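Local coordinates for internalin C2 (Listeria monocytogenes serotype 4b str. F2365, PDB 4FHO), which is a leucine-rich-repeat internalin that probably takes part in adhesion to or invasion of host cells, at residues A40-Q43 and A44-D47; T61-G64 and I65-L68; L74-K77 and D78-I81; L184-D187 and D188-I191. All blocks are in the same frame, centred on the assembly; numbering follows the deposited sequence.

Interaction 1 (A40-Q43 and A44-D47); sequences AVTQ and ADLD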
ATOM      1  N   ALA A  40      29.717   8.162  -8.809  1.00 78.83           N
ATOM      2  CA  ALA A  40      29.436   6.873  -9.431  1.00 83.36           C
ATOM      3  C   ALA A  40      28.960   5.870  -8.370  1.00 84.40           C
ATOM      4  O   ALA A  40      29.349   5.958  -7.192  1.00 80.44           O
ATOM      5  CB  ALA A  40      30.688   6.343 -10.167  1.00 86.07           C
ATOM      6  N   VAL A  41      28.102   4.939  -8.792  1.00 80.14           N
ATOM      7  CA  VAL A  41      27.777   3.730  -8.015  1.00 76.56           C
ATOM      8  C   VAL A  41      27.915   2.500  -8.916  1.00 82.15           C
ATOM      9  O   VAL A  41      27.729   2.590 -10.148  1.00 79.39           O
ATOM     10  CB  VAL A  41      26.372   3.787  -7.385  1.00 76.85           C
ATOM     11  CG1 VAL A  41      26.351   4.814  -6.271  1.00 66.93           C
ATOM     12  CG2 VAL A  41      25.311   4.100  -8.427  1.00 74.93           C
ATOM     13  N   THR A  42      28.301   1.374  -8.305  1.00 85.21           N
ATOM     14  CA  THR A  42      28.301   0.061  -8.970  1.00 85.89           C
ATOM     15  C   THR A  42      26.911  -0.548  -8.783  1.00 83.20           C
ATOM     16  O   THR A  42      26.099  -0.031  -7.996  1.00 77.72           O
ATOM     17  CB  THR A  42      29.356  -0.894  -8.369  1.00 87.93           C
ATOM     18  OG1 THR A  42      29.050  -1.152  -6.992  1.00 90.59           O
ATOM     19  CG2 THR A  42      30.749  -0.282  -8.454  1.00 91.60           C
ATOM     20  N   GLN A  43      26.641  -1.639  -9.500  1.00 81.79           N
ATOM     21  CA  GLN A  43      25.420  -2.423  -9.285  1.00 81.42           C
ATOM     22  C   GLN A  43      25.384  -3.052  -7.884  1.00 85.71           C
ATOM     23  O   GLN A  43      24.308  -3.133  -7.283  1.00 83.98           O
ATOM     24  CB  GLN A  43      25.230  -3.494 -10.371  1.00 84.82           C
ATOM     25  CG  GLN A  43      23.940  -4.309 -10.268  1.00 84.04           C
ATOM     26  CD  GLN A  43      22.686  -3.445 -10.185  1.00 82.05           C
ATOM     27  OE1 GLN A  43      22.474  -2.554 -11.014  1.00 76.97           O
ATOM     28  NE2 GLN A  43      21.855  -3.702  -9.180  1.00 73.81           N
ATOM     29  N   ALA A  44      26.550  -3.476  -7.377  1.00 86.69           N
ATOM     30  CA  ALA A  44      26.690  -3.961  -5.985  1.00 91.09           C
ATOM     31  C   ALA A  44      26.235  -2.946  -4.916  1.00 84.33           C
ATOM     32  O   ALA A  44      25.630  -3.347  -3.918  1.00 86.87           O
ATOM     33  CB  ALA A  44      28.121  -4.402  -5.707  1.00 95.43           C
ATOM     34  N   ASP A  45      26.525  -1.655  -5.126  1.00 80.34           N
ATOM     35  CA  ASP A  45      26.044  -0.576  -4.225  1.00 81.59           C
ATOM     36  C   ASP A  45      24.522  -0.498  -4.237  1.00 76.10           C
ATOM     37  O   ASP A  45      23.895  -0.391  -3.186  1.00 75.04           O
ATOM     38  CB  ASP A  45      26.574   0.804  -4.634  1.00 83.72           C
ATOM     39  CG  ASP A  45      28.075   0.920  -4.522  1.00 85.13           C
ATOM     40  OD1 ASP A  45      28.590   0.843  -3.390  1.00 90.81           O
ATOM     41  OD2 ASP A  45      28.725   1.113  -5.568  1.00 87.91           O
ATOM     42  N   LEU A  46      23.947  -0.557  -5.440  1.00 74.78           N
ATOM     43  CA  LEU A  46      22.488  -0.580  -5.618  1.00 71.92           C
ATOM     44  C   LEU A  46      21.853  -1.845  -5.014  1.00 71.06           C
ATOM     45  O   LEU A  46      20.823  -1.751  -4.354  1.00 71.57           O
ATOM     46  CB  LEU A  46      22.123  -0.424  -7.105  1.00 66.01           C
ATOM     47  CG  LEU A  46      22.543   0.873  -7.816  1.00 65.29           C
ATOM     48  CD1 LEU A  46      21.986   0.922  -9.223  1.00 62.55           C
ATOM     49  CD2 LEU A  46      22.053   2.097  -7.047  1.00 65.60           C
ATOM     50  N   ASP A  47      22.490  -3.005  -5.210  1.00 73.33           N
ATOM     51  CA  ASP A  47      22.013  -4.279  -4.618  1.00 73.48           C
ATOM     52  C   ASP A  47      22.059  -4.329  -3.075  1.00 77.32           C
ATOM     53  O   ASP A  47      21.345  -5.140  -2.479  1.00 72.09           O
ATOM     54  CB  ASP A  47      22.742  -5.499  -5.237  1.00 80.73           C
ATOM     55  CG  ASP A  47      22.261  -5.840  -6.664  1.00 83.92           C
ATOM     56  OD1 ASP A  47      21.142  -5.471  -7.071  1.00 92.01           O
ATOM     57  OD2 ASP A  47      23.009  -6.503  -7.399  1.00 87.08           O
TER

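Interaction 2 (T61-G64 and I65-L68); sequences TIEG and IQYL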
ATOM      1  N   THR A  61       9.257  11.243 -10.336  1.00 58.74           N
ATOM      2  CA  THR A  61       9.507  10.010 -11.080  1.00 59.63           C
ATOM      3  C   THR A  61      10.427   9.096 -10.288  1.00 58.50           C
ATOM      4  O   THR A  61      11.386   9.565  -9.661  1.00 54.45           O
ATOM      5  CB  THR A  61      10.117  10.280 -12.472  1.00 60.52           C
ATOM      6  OG1 THR A  61      10.448   9.035 -13.101  1.00 63.46           O
ATOM      7  CG2 THR A  61      11.373  11.131 -12.370  1.00 60.86           C
ATOM      8  N   ILE A  62      10.121   7.800 -10.335  1.00 52.89           N
ATOM      9  CA  ILE A  62      10.911   6.773  -9.654  1.00 52.86           C
ATOM     10  C   ILE A  62      11.753   5.947 -10.631  1.00 57.47           C
ATOM     11  O   ILE A  62      12.175   4.849 -10.292  1.00 56.00           O
ATOM     12  CB  ILE A  62      10.040   5.881  -8.733  1.00 52.07           C
ATOM     13  CG1 ILE A  62       8.963   5.106  -9.510  1.00 55.40           C
ATOM     14  CG2 ILE A  62       9.459   6.764  -7.613  1.00 54.87           C
ATOM     15  CD1 ILE A  62       8.256   4.044  -8.700  1.00 55.25           C
ATOM     16  N   GLU A  63      12.014   6.491 -11.822  1.00 60.01           N
ATOM     17  CA  GLU A  63      12.998   5.916 -12.753  1.00 58.95           C
ATOM     18  C   GLU A  63      14.317   5.637 -12.024  1.00 57.20           C
ATOM     19  O   GLU A  63      14.791   6.468 -11.252  1.00 55.48           O
ATOM     20  CB  GLU A  63      13.234   6.867 -13.944  1.00 64.40           C
ATOM     21  CG  GLU A  63      14.282   6.421 -14.961  1.00 68.26           C
ATOM     22  CD  GLU A  63      14.001   5.055 -15.559  1.00 68.47           C
ATOM     23  OE1 GLU A  63      12.804   4.681 -15.683  1.00 75.18           O
ATOM     24  OE2 GLU A  63      14.981   4.364 -15.906  1.00 71.43           O
ATOM     25  N   GLY A  64      14.877   4.455 -12.267  1.00 57.21           N
ATOM     26  CA  GLY A  64      16.083   3.978 -11.594  1.00 58.20           C
ATOM     27  C   GLY A  64      15.825   2.956 -10.503  1.00 55.82           C
ATOM     28  O   GLY A  64      16.725   2.187 -10.172  1.00 65.58           O
ATOM     29  N   ILE A  65      14.625   2.975  -9.912  1.00 60.82           N
ATOM     30  CA  ILE A  65      14.244   2.037  -8.841  1.00 63.45           C
ATOM     31  C   ILE A  65      14.332   0.577  -9.289  1.00 63.54           C
ATOM     32  O   ILE A  65      14.650  -0.294  -8.462  1.00 62.74           O
ATOM     33  CB  ILE A  65      12.845   2.379  -8.227  1.00 67.31           C
ATOM     34  CG1 ILE A  65      12.740   1.921  -6.781  1.00 72.69           C
ATOM     35  CG2 ILE A  65      11.707   1.768  -9.027  1.00 84.78           C
ATOM     36  CD1 ILE A  65      13.441   2.845  -5.825  1.00 84.20           C
ATOM     37  N   GLN A  66      14.098   0.322 -10.591  1.00 60.26           N
ATOM     38  CA  GLN A  66      14.196  -1.018 -11.177  1.00 64.21           C
ATOM     39  C   GLN A  66      15.522  -1.741 -10.907  1.00 66.00           C
ATOM     40  O   GLN A  66      15.557  -2.974 -10.894  1.00 72.77           O
ATOM     41  CB  GLN A  66      13.881  -1.000 -12.701  1.00 63.64           C
ATOM     42  CG  GLN A  66      14.863  -0.280 -13.615  1.00 66.53           C
ATOM     43  CD  GLN A  66      14.527   1.171 -13.902  1.00 64.80           C
ATOM     44  OE1 GLN A  66      14.083   1.910 -13.018  1.00 62.60           O
ATOM     45  NE2 GLN A  66      14.785   1.603 -15.140  1.00 64.03           N
ATOM     46  N   TYR A  67      16.595  -0.962 -10.701  1.00 68.90           N
ATOM     47  CA  TYR A  67      17.939  -1.493 -10.414  1.00 70.09           C
ATOM     48  C   TYR A  67      18.131  -1.884  -8.951  1.00 66.22           C
ATOM     49  O   TYR A  67      19.099  -2.575  -8.629  1.00 67.92           O
ATOM     50  CB  TYR A  67      19.038  -0.508 -10.855  1.00 62.93           C
ATOM     51  CG  TYR A  67      18.975  -0.166 -12.319  1.00 66.11           C
ATOM     52  CD1 TYR A  67      19.326  -1.120 -13.292  1.00 67.53           C
ATOM     53  CD2 TYR A  67      18.544   1.093 -12.758  1.00 63.97           C
ATOM     54  CE1 TYR A  67      19.232  -0.828 -14.655  1.00 73.36           C
ATOM     55  CE2 TYR A  67      18.483   1.404 -14.114  1.00 72.03           C
ATOM     56  CZ  TYR A  67      18.829   0.439 -15.060  1.00 73.29           C
ATOM     57  OH  TYR A  67      18.755   0.743 -16.399  1.00 83.53           O
ATOM     58  N   LEU A  68      17.223  -1.463  -8.069  1.00 63.33           N
ATOM     59  CA  LEU A  68      17.298  -1.823  -6.654  1.00 64.03           C
ATOM     60  C   LEU A  68      16.647  -3.209  -6.453  1.00 68.85           C
ATOM     61  O   LEU A  68      15.541  -3.314  -5.912  1.00 74.64           O
ATOM     62  CB  LEU A  68      16.684  -0.717  -5.782  1.00 67.33           C
ATOM     63  CG  LEU A  68      17.182   0.713  -6.052  1.00 61.99           C
ATOM     64  CD1 LEU A  68      16.563   1.661  -5.042  1.00 58.31           C
ATOM     65  CD2 LEU A  68      18.692   0.826  -6.009  1.00 66.01           C
TER

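Interaction 3 (L74-K77 and D78-I81); sequences LELK and DNQI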
ATOM      1  N   LEU A  74       9.935   0.656   0.705  1.00 58.08           N
ATOM      2  CA  LEU A  74       9.931   1.885  -0.081  1.00 56.64           C
ATOM      3  C   LEU A  74       8.911   2.854   0.519  1.00 57.14           C
ATOM      4  O   LEU A  74       7.725   2.561   0.550  1.00 57.73           O
ATOM      5  CB  LEU A  74       9.630   1.568  -1.564  1.00 58.76           C
ATOM      6  CG  LEU A  74       9.822   2.688  -2.589  1.00 57.61           C
ATOM      7  CD1 LEU A  74      11.214   3.333  -2.545  1.00 50.98           C
ATOM      8  CD2 LEU A  74       9.527   2.147  -3.973  1.00 53.59           C
ATOM      9  N   GLU A  75       9.407   3.990   1.007  1.00 49.44           N
ATOM     10  CA  GLU A  75       8.616   4.983   1.709  1.00 53.59           C
ATOM     11  C   GLU A  75       8.622   6.235   0.837  1.00 46.66           C
ATOM     12  O   GLU A  75       9.624   6.968   0.788  1.00 51.24           O
ATOM     13  CB  GLU A  75       9.206   5.234   3.106  1.00 57.38           C
ATOM     14  CG  GLU A  75       9.214   4.001   3.997  1.00 75.31           C
ATOM     15  CD  GLU A  75       9.855   4.226   5.370  1.00 87.53           C
ATOM     16  OE1 GLU A  75      10.675   5.162   5.542  1.00 77.61           O
ATOM     17  OE2 GLU A  75       9.536   3.438   6.287  1.00 86.00           O
ATOM     18  N   LEU A  76       7.506   6.462   0.144  1.00 49.22           N
ATOM     19  CA  LEU A  76       7.376   7.553  -0.828  1.00 49.00           C
ATOM     20  C   LEU A  76       6.118   8.385  -0.600  1.00 49.28           C
ATOM     21  O   LEU A  76       5.603   9.016  -1.546  1.00 51.19           O
ATOM     22  CB  LEU A  76       7.426   6.986  -2.247  1.00 52.05           C
ATOM     23  CG  LEU A  76       8.757   6.372  -2.699  1.00 56.49           C
ATOM     24  CD1 LEU A  76       8.640   5.689  -4.058  1.00 52.61           C
ATOM     25  CD2 LEU A  76       9.887   7.389  -2.728  1.00 54.22           C
ATOM     26  N   LYS A  77       5.663   8.440   0.660  1.00 51.95           N
ATOM     27  CA  LYS A  77       4.508   9.247   1.065  1.00 55.79           C
ATOM     28  C   LYS A  77       4.652  10.735   0.687  1.00 45.32           C
ATOM     29  O   LYS A  77       5.734  11.316   0.803  1.00 45.52           O
ATOM     30  CB  LYS A  77       4.211   9.096   2.585  1.00 61.52           C
ATOM     31  CG  LYS A  77       3.128  10.016   3.145  1.00 68.28           C
ATOM     32  CD  LYS A  77       2.742   9.679   4.587  1.00 73.09           C
ATOM     33  CE  LYS A  77       1.483  10.434   4.982  1.00 69.14           C
ATOM     34  NZ  LYS A  77       1.261  10.464   6.455  1.00 78.81           N
ATOM     35  N   ASP A  78       3.540  11.317   0.228  1.00 46.90           N
ATOM     36  CA  ASP A  78       3.418  12.768  -0.021  1.00 48.15           C
ATOM     37  C   ASP A  78       4.385  13.312  -1.064  1.00 43.95           C
ATOM     38  O   ASP A  78       4.962  14.356  -0.891  1.00 49.46           O
ATOM     39  CB  ASP A  78       3.480  13.557   1.293  1.00 53.44           C
ATOM     40  CG  ASP A  78       2.256  13.328   2.183  1.00 57.87           C
ATOM     41  OD1 ASP A  78       1.177  12.955   1.679  1.00 59.85           O
ATOM     42  OD2 ASP A  78       2.383  13.555   3.398  1.00 63.32           O
ATOM     43  N   ASN A  79       4.544  12.558  -2.148  1.00 47.92           N
ATOM     44  CA  ASN A  79       5.284  13.001  -3.322  1.00 45.69           C
ATOM     45  C   ASN A  79       4.268  13.215  -4.456  1.00 49.34           C
ATOM     46  O   ASN A  79       3.053  13.184  -4.210  1.00 48.72           O
ATOM     47  CB  ASN A  79       6.393  11.990  -3.615  1.00 48.41           C
ATOM     48  CG  ASN A  79       7.550  12.105  -2.619  1.00 45.91           C
ATOM     49  OD1 ASN A  79       8.160  13.154  -2.503  1.00 48.59           O
ATOM     50  ND2 ASN A  79       7.790  11.061  -1.853  1.00 49.44           N
ATOM     51  N   GLN A  80       4.746  13.437  -5.682  1.00 45.66           N
ATOM     52  CA  GLN A  80       3.863  13.657  -6.824  1.00 48.35           C
ATOM     53  C   GLN A  80       4.181  12.644  -7.919  1.00 49.28           C
ATOM     54  O   GLN A  80       4.363  12.998  -9.070  1.00 50.25           O
ATOM     55  CB  GLN A  80       3.973  15.104  -7.321  1.00 50.59           C
ATOM     56  CG  GLN A  80       3.515  16.135  -6.286  1.00 54.28           C
ATOM     57  CD  GLN A  80       4.577  16.453  -5.255  1.00 54.87           C
ATOM     58  OE1 GLN A  80       5.737  16.651  -5.597  1.00 54.32           O
ATOM     59  NE2 GLN A  80       4.193  16.447  -3.976  1.00 51.07           N
ATOM     60  N   ILE A  81       4.183  11.370  -7.549  1.00 48.75           N
ATOM     61  CA  ILE A  81       4.545  10.282  -8.461  1.00 54.46           C
ATOM     62  C   ILE A  81       3.265   9.897  -9.208  1.00 54.93           C
ATOM     63  O   ILE A  81       2.235   9.718  -8.585  1.00 49.02           O
ATOM     64  CB  ILE A  81       5.143   9.075  -7.681  1.00 56.06           C
ATOM     65  CG1 ILE A  81       6.494   9.466  -7.040  1.00 52.13           C
ATOM     66  CG2 ILE A  81       5.345   7.871  -8.592  1.00 53.20           C
ATOM     67  CD1 ILE A  81       6.936   8.559  -5.914  1.00 51.91           C
TER

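Interaction 4 (L184-D187 and D188-I191); sequences LRAD and DNKI. With SO4 (sulfate ion), chain C.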
ATOM      1  N   LEU A 184     -10.768  -3.287  11.386  1.00 62.90           N
ATOM      2  CA  LEU A 184     -11.469  -2.788  10.215  1.00 63.10           C
ATOM      3  C   LEU A 184     -11.823  -1.348  10.505  1.00 67.40           C
ATOM      4  O   LEU A 184     -12.626  -1.082  11.390  1.00 70.74           O
ATOM      5  CB  LEU A 184     -12.736  -3.577   9.894  1.00 62.35           C
ATOM      6  CG  LEU A 184     -13.551  -3.062   8.695  1.00 65.60           C
ATOM      7  CD1 LEU A 184     -12.734  -3.131   7.406  1.00 70.52           C
ATOM      8  CD2 LEU A 184     -14.860  -3.813   8.527  1.00 67.17           C
ATOM      9  N   ARG A 185     -11.234  -0.425   9.747  1.00 57.25           N
ATOM     10  CA  ARG A 185     -11.564   0.987   9.839  1.00 54.47           C
ATOM     11  C   ARG A 185     -12.295   1.386   8.569  1.00 62.04           C
ATOM     12  O   ARG A 185     -11.720   1.319   7.483  1.00 59.59           O
ATOM     13  CB  ARG A 185     -10.307   1.806  10.031  1.00 58.71           C
ATOM     14  CG  ARG A 185      -9.733   1.649  11.425  1.00 62.33           C
ATOM     15  CD  ARG A 185      -8.530   2.537  11.566  1.00 65.24           C
ATOM     16  NE  ARG A 185      -8.029   2.542  12.928  1.00 70.42           N
ATOM     17  CZ  ARG A 185      -7.067   3.343  13.378  1.00 70.70           C
ATOM     18  NH1 ARG A 185      -6.452   4.226  12.575  1.00 77.81           N
ATOM     19  NH2 ARG A 185      -6.695   3.246  14.642  1.00 68.61           N
ATOM     20  N   ALA A 186     -13.565   1.767   8.715  1.00 60.82           N
ATOM     21  CA  ALA A 186     -14.458   2.028   7.586  1.00 60.44           C
ATOM     22  C   ALA A 186     -15.375   3.233   7.803  1.00 56.94           C
ATOM     23  O   ALA A 186     -16.483   3.259   7.262  1.00 63.25           O
ATOM     24  CB  ALA A 186     -15.263   0.775   7.267  1.00 57.54           C
ATOM     25  N   ASP A 187     -14.877   4.255   8.522  1.00 58.86           N
ATOM     26  CA  ASP A 187     -15.651   5.499   8.745  1.00 58.32           C
ATOM     27  C   ASP A 187     -15.929   6.198   7.401  1.00 64.77           C
ATOM     28  O   ASP A 187     -15.040   6.269   6.570  1.00 61.06           O
ATOM     29  CB  ASP A 187     -14.910   6.497   9.658  1.00 65.28           C
ATOM     30  CG  ASP A 187     -14.825   6.047  11.121  1.00 67.59           C
ATOM     31  OD1 ASP A 187     -15.522   5.098  11.520  1.00 71.62           O
ATOM     32  OD2 ASP A 187     -14.066   6.677  11.901  1.00 62.08           O
ATOM     33  N   ASP A 188     -17.155   6.696   7.214  1.00 58.79           N
ATOM     34  CA  ASP A 188     -17.528   7.545   6.069  1.00 62.02           C
ATOM     35  C   ASP A 188     -17.506   6.729   4.762  1.00 60.19           C
ATOM     36  O   ASP A 188     -16.632   6.863   3.920  1.00 62.71           O
ATOM     37  CB  ASP A 188     -16.695   8.856   6.032  1.00 58.34           C
ATOM     38  CG  ASP A 188     -17.255   9.911   5.057  1.00 74.13           C
ATOM     39  OD1 ASP A 188     -18.225   9.665   4.307  1.00 68.85           O
ATOM     40  OD2 ASP A 188     -16.674  11.011   5.013  1.00100.08           O
ATOM     41  N   ASN A 189     -18.501   5.860   4.660  1.00 59.21           N
ATOM     42  CA  ASN A 189     -18.748   4.995   3.520  1.00 61.44           C
ATOM     43  C   ASN A 189     -20.284   4.913   3.324  1.00 61.06           C
ATOM     44  O   ASN A 189     -21.005   5.779   3.833  1.00 67.40           O
ATOM     45  CB  ASN A 189     -18.062   3.645   3.772  1.00 62.16           C
ATOM     46  CG  ASN A 189     -16.622   3.632   3.324  1.00 59.97           C
ATOM     47  OD1 ASN A 189     -16.329   3.769   2.131  1.00 58.78           O
ATOM     48  ND2 ASN A 189     -15.716   3.441   4.267  1.00 56.10           N
ATOM     49  N   LYS A 190     -20.772   3.930   2.581  1.00 68.53           N
ATOM     50  CA  LYS A 190     -22.205   3.729   2.371  1.00 71.33           C
ATOM     51  C   LYS A 190     -22.620   2.350   2.886  1.00 78.73           C
ATOM     52  O   LYS A 190     -23.415   1.666   2.262  1.00 75.22           O
ATOM     53  CB  LYS A 190     -22.534   3.909   0.879  1.00 78.43           C
ATOM     54  CG  LYS A 190     -22.195   5.284   0.314  1.00 82.88           C
ATOM     55  CD  LYS A 190     -23.268   6.317   0.653  1.00 98.85           C
ATOM     56  CE  LYS A 190     -22.766   7.745   0.481  1.00103.68           C
ATOM     57  NZ  LYS A 190     -22.151   7.994  -0.854  1.00106.05           N
ATOM     58  N   ILE A 191     -22.113   1.970   4.063  1.00 74.11           N
ATOM     59  CA  ILE A 191     -22.362   0.644   4.631  1.00 75.49           C
ATOM     60  C   ILE A 191     -23.703   0.686   5.387  1.00 76.93           C
ATOM     61  O   ILE A 191     -23.942   1.602   6.186  1.00 78.84           O
ATOM     62  CB  ILE A 191     -21.185   0.194   5.549  1.00 75.87           C
ATOM     63  CG1 ILE A 191     -19.880   0.075   4.727  1.00 71.34           C
ATOM     64  CG2 ILE A 191     -21.489  -1.129   6.246  1.00 73.70           C
ATOM     65  CD1 ILE A 191     -18.603   0.026   5.554  1.00 69.80           C
TER
HETATM   66  S   SO4 C 600      -3.741   5.902  14.172  1.00119.31           S
HETATM   67  O1  SO4 C 600      -4.183   6.973  15.106  1.00 93.03           O
HETATM   68  O2  SO4 C 600      -4.347   6.127  12.838  1.00 91.94           O
HETATM   69  O3  SO4 C 600      -2.261   5.903  14.040  1.00105.02           O
HETATM   70  O4  SO4 C 600      -4.176   4.590  14.706  1.00 88.62           O

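Interaction 1 (A40-Q43 and A44-D47)
A capping box between Thr42 and Asp45 starts the short helix 43-47 in the N-terminal cap domain of this internalin. Thr42 is the N-cap: its OG1 accepts from Asp45 N at 3.2 Å, and the favour is returned by Asp45 OD2, which takes the N-H of Thr42 at 2.8 Å. That N-H arrives on the anti lone pair of OD2, nearly straight (161°), while Thr42 OG1 donates to the same Asp45 OD2 at 2.7 Å from well above the carboxylate plane. One carboxylate oxygen therefore holds both the amide and the hydroxyl of the cap residue. The hydroxyl can serve both ways because chi1 of Thr42 (63°) sets OG1 between the backbone N and the carbonyl carbon, within reach of both Asp45 N and Asp45 OD2. The cap domain passes here from strand 40-41, paired with strand 13-14, into the helix, and the buried sides meet where Val41 CG2 touches Leu46 CD2 at 4.1 Å, the two side chains crossing at about a right angle beside Ile18 of helix 15-18. Further along, Asp47 N bonds to Gln43 O at 2.8 Å. The Gln43 side chain, bent at chi2, brings NE2 to Asp47 OD1 at 2.8 Å in a weak bond, with amide and carboxylate planes 56° apart; Gln43 OE1 accepts from Ile9 N, and Asp47 OD1 also accepts from Asn69 ND2.

Interaction 2 (T61-G64 and I65-L68)
Gly64 O lies at the edge of the Tyr67 ring, 3.3 Å from Tyr67 CD2, and the neighbouring Gln66 puts its CG over one face, 4.0 Å above the plane and offset toward the rim. The second flat pair is the Gln66 amide against the Glu63 carboxylate, with planes 80° apart: Gln66 NE2 donates to Glu63 OE2 at 2.9 Å, the acceptor lying close to the amide plane but the donor standing above the carboxylate plane. The other end of this amide is held as well, since Gln66 OE1 takes Gly64 N at 2.8 Å, so the two bonds together fix the amide's rotation. Chi1 of Gln66 (67°) sets CG between its own N and carbonyl carbon, and a bend at chi2 brings the amide back to Glu63 and Gly64. In the loop between strands 51-53 and 73-75 of the parallel sheet, a type II beta turn from Ile62 to Ile65 is closed by Ile65 N on Ile62 O at 3.1 Å, with Gly64 at a positive phi in its third position; an ST turn, Glu63 N to Thr61 OG1, overlaps its start and the 3-10 segment 65-67 follows. On the buried side Ile62 CD1 meets Ile65 CG2 at 4.1 Å, and Ile65 lies on Leu52.

Interaction 3 (L74-K77 and D78-I81)
Lys77 and Asp78 lie side by side and point the same way at the bend after strand 73-75. The fully extended lysine runs along the carboxylate, with Lys77 CG 3.6 Å from Asp78 CG and Lys77 CE 3.6 Å from Asp78 OD2. Its ammonium is 4.5 Å from the carboxylate, measured from Lys77 NZ to Asp78 OD2, too long for a salt bridge, so the opposite charges probably add no more than a mild attraction. Asp78 itself has positive phi and psi, which turn the chain sharply away from the strand. Leu76, just before the pair, is buried. Its CD1 meets Ile81 CD1 at 3.8 Å, the two side chains crossing at about a right angle. Leu76 O accepts from Asn79 ND2 at 3.0 Å; the donor stands far above the carbonyl plane, 68° out of it, and the N-H points at the oxygen with an angle of 151°. The asparagine, with CG anti to its carbonyl carbon (chi1 -74°), turns its amide inward. There Asn79 ND2 also donates to Ala54 O, and OD1 accepts from Val59 N and Thr57 N, satisfying a buried amide with backbone groups of the preceding turn. Leu76 O also accepts from Asn101 ND2. A strand followed by a bend whose buried asparagine bonds the main chain of its own and the neighbouring turn is the asparagine ladder of leucine-rich repeats.

Interaction 4 (L184-D187 and D188-I191)
Hydrogen bonding across the bend rests on Asn189 ND2 and Ala186 O, 3.1 Å apart. The bond is almost straight at the hydrogen (175°) and the oxygen lies in the amide plane of Asn189, yet the donor stands 64° above the carbonyl plane of Ala186. Chi1 of Asn189 (-87°) leaves CG roughly anti to the carbonyl carbon, and the amide reaches inward, where ND2 also bonds to Ile164 O and OD1 takes Val169 N. Apolar contact is small: Ala186 CB, the one carbon of this buried side chain, touches Ile191 CD1 at 3.8 Å beside the same amide. Charged contacts lie on the strand's other side. The extended Arg185 offers the edge of its guanidinium to a sulfate ion, probably from the crystallisation liquor, with NH1 to sulfate O2 at 2.8 Å, NH2 to sulfate O4 at 2.9 Å, and a weaker NH1 bond to the same O4. NE forms a salt bridge to Glu205, which probably steadies the group. Within this leucine-rich repeat the chemistry is thus divided: neutral amide bonds satisfy buried backbone oxygens on the inside, while strand 183-185 presents a positive group, its charge probably partly offset by Glu205, that can bind an oxyanion such as this sulfate.

In the fold
The four contacts follow one another along an elongated chain, interaction 1 in the N-terminal cap domain and interaction 4 about 45 Å away, centre to centre, on the other side of the chain's centre. Interactions 1 and 2 touch, their centres 13 Å apart: Gln43 NE2 probably bonds Tyr67 O and Leu46 packs on Tyr67, joining helix 43-47 to the turn between strands 51-53 and 73-75. Interaction 2 in turn packs on interaction 3 through Ile62, which reaches Leu76 and Ile81. Interactions 3 and 4, centres 25 Å apart and not touching, share the parallel sheet, leaving strands 73-75 and 183-185 by similar bends. Packing thus runs from the cap into the first repeats, consistent with a shared core as in other internalins.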